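PDB 1XYN: endo-1,4-beta-xylanase 1, which hydrolyses the internal beta-1,4-xylosidic bonds of xylan, a plant cell wall hemicellulose, releasing xylooligosaccharides and xylose. Local coordinates for residues 74-79 and 141-146. Residues are numbered along the deposited sequence; the frame is centred on the assembly and turned at random.
Sequences VEYYIM and NHFNAW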
ATOM      1  N   VAL A  74     -13.435  -7.631  -1.012  1.00 15.16           N
ATOM      2  CA  VAL A  74     -13.272  -7.160  -2.388  1.00 14.41           C
ATOM      3  C   VAL A  74     -13.298  -5.642  -2.553  1.00 11.12           C
ATOM      4  O   VAL A  74     -14.217  -4.971  -2.094  1.00 15.74           O
ATOM      5  CB  VAL A  74     -14.410  -7.719  -3.304  1.00 13.23           C
ATOM      6  CG1 VAL A  74     -14.238  -7.224  -4.735  1.00 11.62           C
ATOM      7  CG2 VAL A  74     -14.452  -9.246  -3.260  1.00 14.19           C
ATOM      8  N   GLU A  75     -12.312  -5.108  -3.258  1.00  7.52           N
ATOM      9  CA  GLU A  75     -12.273  -3.678  -3.533  1.00  6.29           C
ATOM     10  C   GLU A  75     -12.652  -3.547  -5.005  1.00  9.19           C
ATOM     11  O   GLU A  75     -12.008  -4.129  -5.869  1.00 14.14           O
ATOM     12  CB  GLU A  75     -10.867  -3.136  -3.307  1.00 10.19           C
ATOM     13  CG  GLU A  75     -10.667  -1.682  -3.702  1.00 16.58           C
ATOM     14  CD  GLU A  75      -9.259  -1.197  -3.408  1.00 18.11           C
ATOM     15  OE1 GLU A  75      -8.299  -1.904  -3.771  1.00 14.01           O
ATOM     16  OE2 GLU A  75      -9.110  -0.116  -2.799  1.00 20.58           O
ATOM     17  N   TYR A  76     -13.692  -2.785  -5.304  1.00  6.86           N
ATOM     18  CA  TYR A  76     -14.090  -2.655  -6.680  1.00  4.47           C
ATOM     19  C   TYR A  76     -14.126  -1.223  -7.182  1.00  7.49           C
ATOM     20  O   TYR A  76     -14.265  -0.285  -6.406  1.00 10.21           O
ATOM     21  CB  TYR A  76     -15.429  -3.372  -6.912  1.00  9.68           C
ATOM     22  CG  TYR A  76     -16.627  -2.795  -6.187  1.00  6.91           C
ATOM     23  CD1 TYR A  76     -17.315  -1.702  -6.716  1.00  9.31           C
ATOM     24  CD2 TYR A  76     -17.074  -3.335  -4.973  1.00  7.87           C
ATOM     25  CE1 TYR A  76     -18.415  -1.154  -6.061  1.00  8.54           C
ATOM     26  CE2 TYR A  76     -18.179  -2.791  -4.307  1.00  4.22           C
ATOM     27  CZ  TYR A  76     -18.840  -1.698  -4.864  1.00  9.08           C
ATOM     28  OH  TYR A  76     -19.926  -1.125  -4.240  1.00 15.92           O
ATOM     29  N   TYR A  77     -13.969  -1.074  -8.492  1.00  7.50           N
ATOM     30  CA  TYR A  77     -13.983   0.226  -9.147  1.00 11.27           C
ATOM     31  C   TYR A  77     -14.797   0.107 -10.416  1.00 10.64           C
ATOM     32  O   TYR A  77     -14.811  -0.937 -11.064  1.00 12.14           O
ATOM     33  CB  TYR A  77     -12.581   0.669  -9.602  1.00  9.41           C
ATOM     34  CG  TYR A  77     -11.540   0.942  -8.538  1.00  9.57           C
ATOM     35  CD1 TYR A  77     -11.066  -0.084  -7.727  1.00  9.34           C
ATOM     36  CD2 TYR A  77     -10.967   2.212  -8.405  1.00  6.77           C
ATOM     37  CE1 TYR A  77     -10.051   0.133  -6.819  1.00 15.00           C
ATOM     38  CE2 TYR A  77      -9.945   2.445  -7.494  1.00  9.33           C
ATOM     39  CZ  TYR A  77      -9.491   1.391  -6.702  1.00 16.30           C
ATOM     40  OH  TYR A  77      -8.473   1.570  -5.795  1.00 20.31           O
ATOM     41  N   ILE A  78     -15.454   1.201 -10.773  1.00 10.88           N
ATOM     42  CA  ILE A  78     -16.225   1.296 -11.996  1.00  8.53           C
ATOM     43  C   ILE A  78     -15.790   2.665 -12.481  1.00 12.52           C
ATOM     44  O   ILE A  78     -16.406   3.685 -12.152  1.00 13.08           O
ATOM     45  CB  ILE A  78     -17.748   1.249 -11.760  1.00  9.92           C
ATOM     46  CG1 ILE A  78     -18.148  -0.128 -11.216  1.00  6.03           C
ATOM     47  CG2 ILE A  78     -18.484   1.515 -13.078  1.00  2.00           C
ATOM     48  CD1 ILE A  78     -19.558  -0.202 -10.679  1.00  4.23           C
ATOM     49  N   MET A  79     -14.639   2.675 -13.150  1.00  9.97           N
ATOM     50  CA  MET A  79     -14.038   3.893 -13.668  1.00 12.05           C
ATOM     51  C   MET A  79     -14.781   4.490 -14.834  1.00  8.34           C
ATOM     52  O   MET A  79     -14.953   3.842 -15.856  1.00 16.78           O
ATOM     53  CB  MET A  79     -12.588   3.630 -14.065  1.00 18.34           C
ATOM     54  CG  MET A  79     -11.650   3.523 -12.896  1.00 21.80           C
ATOM     55  SD  MET A  79     -10.021   2.968 -13.394  1.00 24.31           S
ATOM     56  CE  MET A  79      -9.726   1.747 -12.119  1.00 15.85           C
ATOM     57  N   ASN A 141     -25.566  -3.996 -13.413  1.00 13.20           N
ATOM     58  CA  ASN A 141     -25.021  -4.512 -14.662  1.00 13.25           C
ATOM     59  C   ASN A 141     -23.561  -4.938 -14.483  1.00 12.12           C
ATOM     60  O   ASN A 141     -23.113  -5.909 -15.094  1.00 14.01           O
ATOM     61  CB  ASN A 141     -25.133  -3.461 -15.768  1.00 12.02           C
ATOM     62  CG  ASN A 141     -26.583  -3.196 -16.187  1.00 13.06           C
ATOM     63  OD1 ASN A 141     -27.503  -3.920 -15.797  1.00  9.19           O
ATOM     64  ND2 ASN A 141     -26.783  -2.164 -16.995  1.00 10.95           N
ATOM     65  N   HIS A 142     -22.828  -4.219 -13.640  1.00 10.17           N
ATOM     66  CA  HIS A 142     -21.434  -4.548 -13.377  1.00  9.32           C
ATOM     67  C   HIS A 142     -21.328  -5.729 -12.438  1.00 13.36           C
ATOM     68  O   HIS A 142     -20.503  -6.608 -12.646  1.00 21.20           O
ATOM     69  CB  HIS A 142     -20.680  -3.337 -12.829  1.00  4.41           C
ATOM     70  CG  HIS A 142     -20.545  -2.231 -13.826  1.00  3.53           C
ATOM     71  ND1 HIS A 142     -19.526  -2.186 -14.751  1.00  4.07           N
ATOM     72  CD2 HIS A 142     -21.353  -1.179 -14.109  1.00  3.11           C
ATOM     73  CE1 HIS A 142     -19.713  -1.162 -15.563  1.00  2.00           C
ATOM     74  NE2 HIS A 142     -20.815  -0.537 -15.196  1.00  2.00           N
ATOM     75  N   PHE A 143     -22.189  -5.782 -11.431  1.00 13.92           N
ATOM     76  CA  PHE A 143     -22.165  -6.895 -10.491  1.00 18.36           C
ATOM     77  C   PHE A 143     -22.553  -8.207 -11.198  1.00 20.08           C
ATOM     78  O   PHE A 143     -22.015  -9.274 -10.883  1.00 19.68           O
ATOM     79  CB  PHE A 143     -23.116  -6.623  -9.322  1.00 21.65           C
ATOM     80  CG  PHE A 143     -22.782  -5.384  -8.531  1.00 20.73           C
ATOM     81  CD1 PHE A 143     -21.463  -4.958  -8.392  1.00 17.18           C
ATOM     82  CD2 PHE A 143     -23.789  -4.650  -7.913  1.00 21.75           C
ATOM     83  CE1 PHE A 143     -21.152  -3.825  -7.652  1.00 17.42           C
ATOM     84  CE2 PHE A 143     -23.486  -3.514  -7.170  1.00 23.91           C
ATOM     85  CZ  PHE A 143     -22.166  -3.103  -7.039  1.00 21.59           C
ATOM     86  N   ASN A 144     -23.497  -8.126 -12.137  1.00 15.79           N
ATOM     87  CA  ASN A 144     -23.935  -9.300 -12.889  1.00 14.70           C
ATOM     88  C   ASN A 144     -22.796  -9.776 -13.791  1.00 11.26           C
ATOM     89  O   ASN A 144     -22.436 -10.953 -13.773  1.00 11.86           O
ATOM     90  CB  ASN A 144     -25.179  -8.987 -13.737  1.00 17.45           C
ATOM     91  CG  ASN A 144     -26.455  -8.851 -12.903  1.00 10.19           C
ATOM     92  OD1 ASN A 144     -26.457  -9.090 -11.696  1.00 16.94           O
ATOM     93  ND2 ASN A 144     -27.540  -8.470 -13.551  1.00 18.07           N
ATOM     94  N   ALA A 145     -22.209  -8.842 -14.539  1.00 14.18           N
ATOM     95  CA  ALA A 145     -21.098  -9.141 -15.445  1.00 12.10           C
ATOM     96  C   ALA A 145     -19.901  -9.709 -14.686  1.00 15.92           C
ATOM     97  O   ALA A 145     -19.236 -10.638 -15.152  1.00 18.65           O
ATOM     98  CB  ALA A 145     -20.696  -7.905 -16.194  1.00  7.45           C
ATOM     99  N   TRP A 146     -19.644  -9.166 -13.502  1.00 15.92           N
ATOM    100  CA  TRP A 146     -18.540  -9.626 -12.681  1.00 15.77           C
ATOM    101  C   TRP A 146     -18.788 -11.062 -12.229  1.00 18.77           C
ATOM    102  O   TRP A 146     -17.921 -11.924 -12.370  1.00 21.13           O
ATOM    103  CB  TRP A 146     -18.343  -8.699 -11.470  1.00 16.14           C
ATOM    104  CG  TRP A 146     -17.800  -7.316 -11.817  1.00 22.03           C
ATOM    105  CD1 TRP A 146     -17.270  -6.904 -13.020  1.00 16.28           C
ATOM    106  CD2 TRP A 146     -17.734  -6.177 -10.944  1.00 20.45           C
ATOM    107  NE1 TRP A 146     -16.880  -5.586 -12.938  1.00 17.78           N
ATOM    108  CE2 TRP A 146     -17.152  -5.115 -11.681  1.00 19.73           C
ATOM    109  CE3 TRP A 146     -18.108  -5.951  -9.615  1.00 12.87           C
ATOM    110  CZ2 TRP A 146     -16.937  -3.850 -11.129  1.00 13.42           C
ATOM    111  CZ3 TRP A 146     -17.894  -4.693  -9.071  1.00 15.70           C
ATOM    112  CH2 TRP A 146     -17.313  -3.660  -9.829  1.00 12.84           C
TER
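Trp-146 NE1 and His-142 ND1, in two side chains that both press on Ile-78, hydrogen-bond to the same hydroxyl, OG of Ser-126 on the neighbouring strand 119-128. Two rings one helical turn apart are thereby held at a single point, and His-142 ND1 and Trp-146 NE1 gain a partner inside the protein while carbon surfaces of both rings meet the strand. Ile-78 uses both branches here. Its CG2 lies over a face of the imidazole in a CH-pi contact, 3.9 Å from the centroid of the His-142 ring and 16° off its normal. On the other branch CG1 meets the six-membered ring of the indole, 3.9 Å from Trp-146 CH2, and CD1 reaches His-142 CG; a beta-branched isoleucine suits a place where two rings must be touched at once. An alanine in place of His-142 would probably leave Ile-78 CG2 without its aromatic face and take one hydrogen-bond partner from Ser-126 OG. In this family 11 beta-jelly roll, helix 139-148 packs on the face of the sheet turned away from the active site: Tyr-76 and Ile-78 point toward it, while Tyr-77 points away and hydrogen-bonds to Glu-164, the predicted proton donor. Tyr-77 still takes part through its backbone, its O lying 3.6 Å from Trp-146 CZ2, near the indole plane. Two residues earlier than Ile-78, Tyr-76 CB, placed by the strand backbone, lies 3.5 Å from Trp-146 CH2, and chi1 of 65° turns the phenol so that CG and CD1 also meet the indole. Phe-143 directs its edge at a face of the phenol in a T-shaped pair, the Tyr-76 and Phe-143 planes at 83°. With Trp-146 these rings form an aromatic cluster, beside which Tyr-76 OH hydrogen-bonds to Gln-159 NE2: tyrosine gives the strand a broad apolar surface yet finds a partner for its polar end.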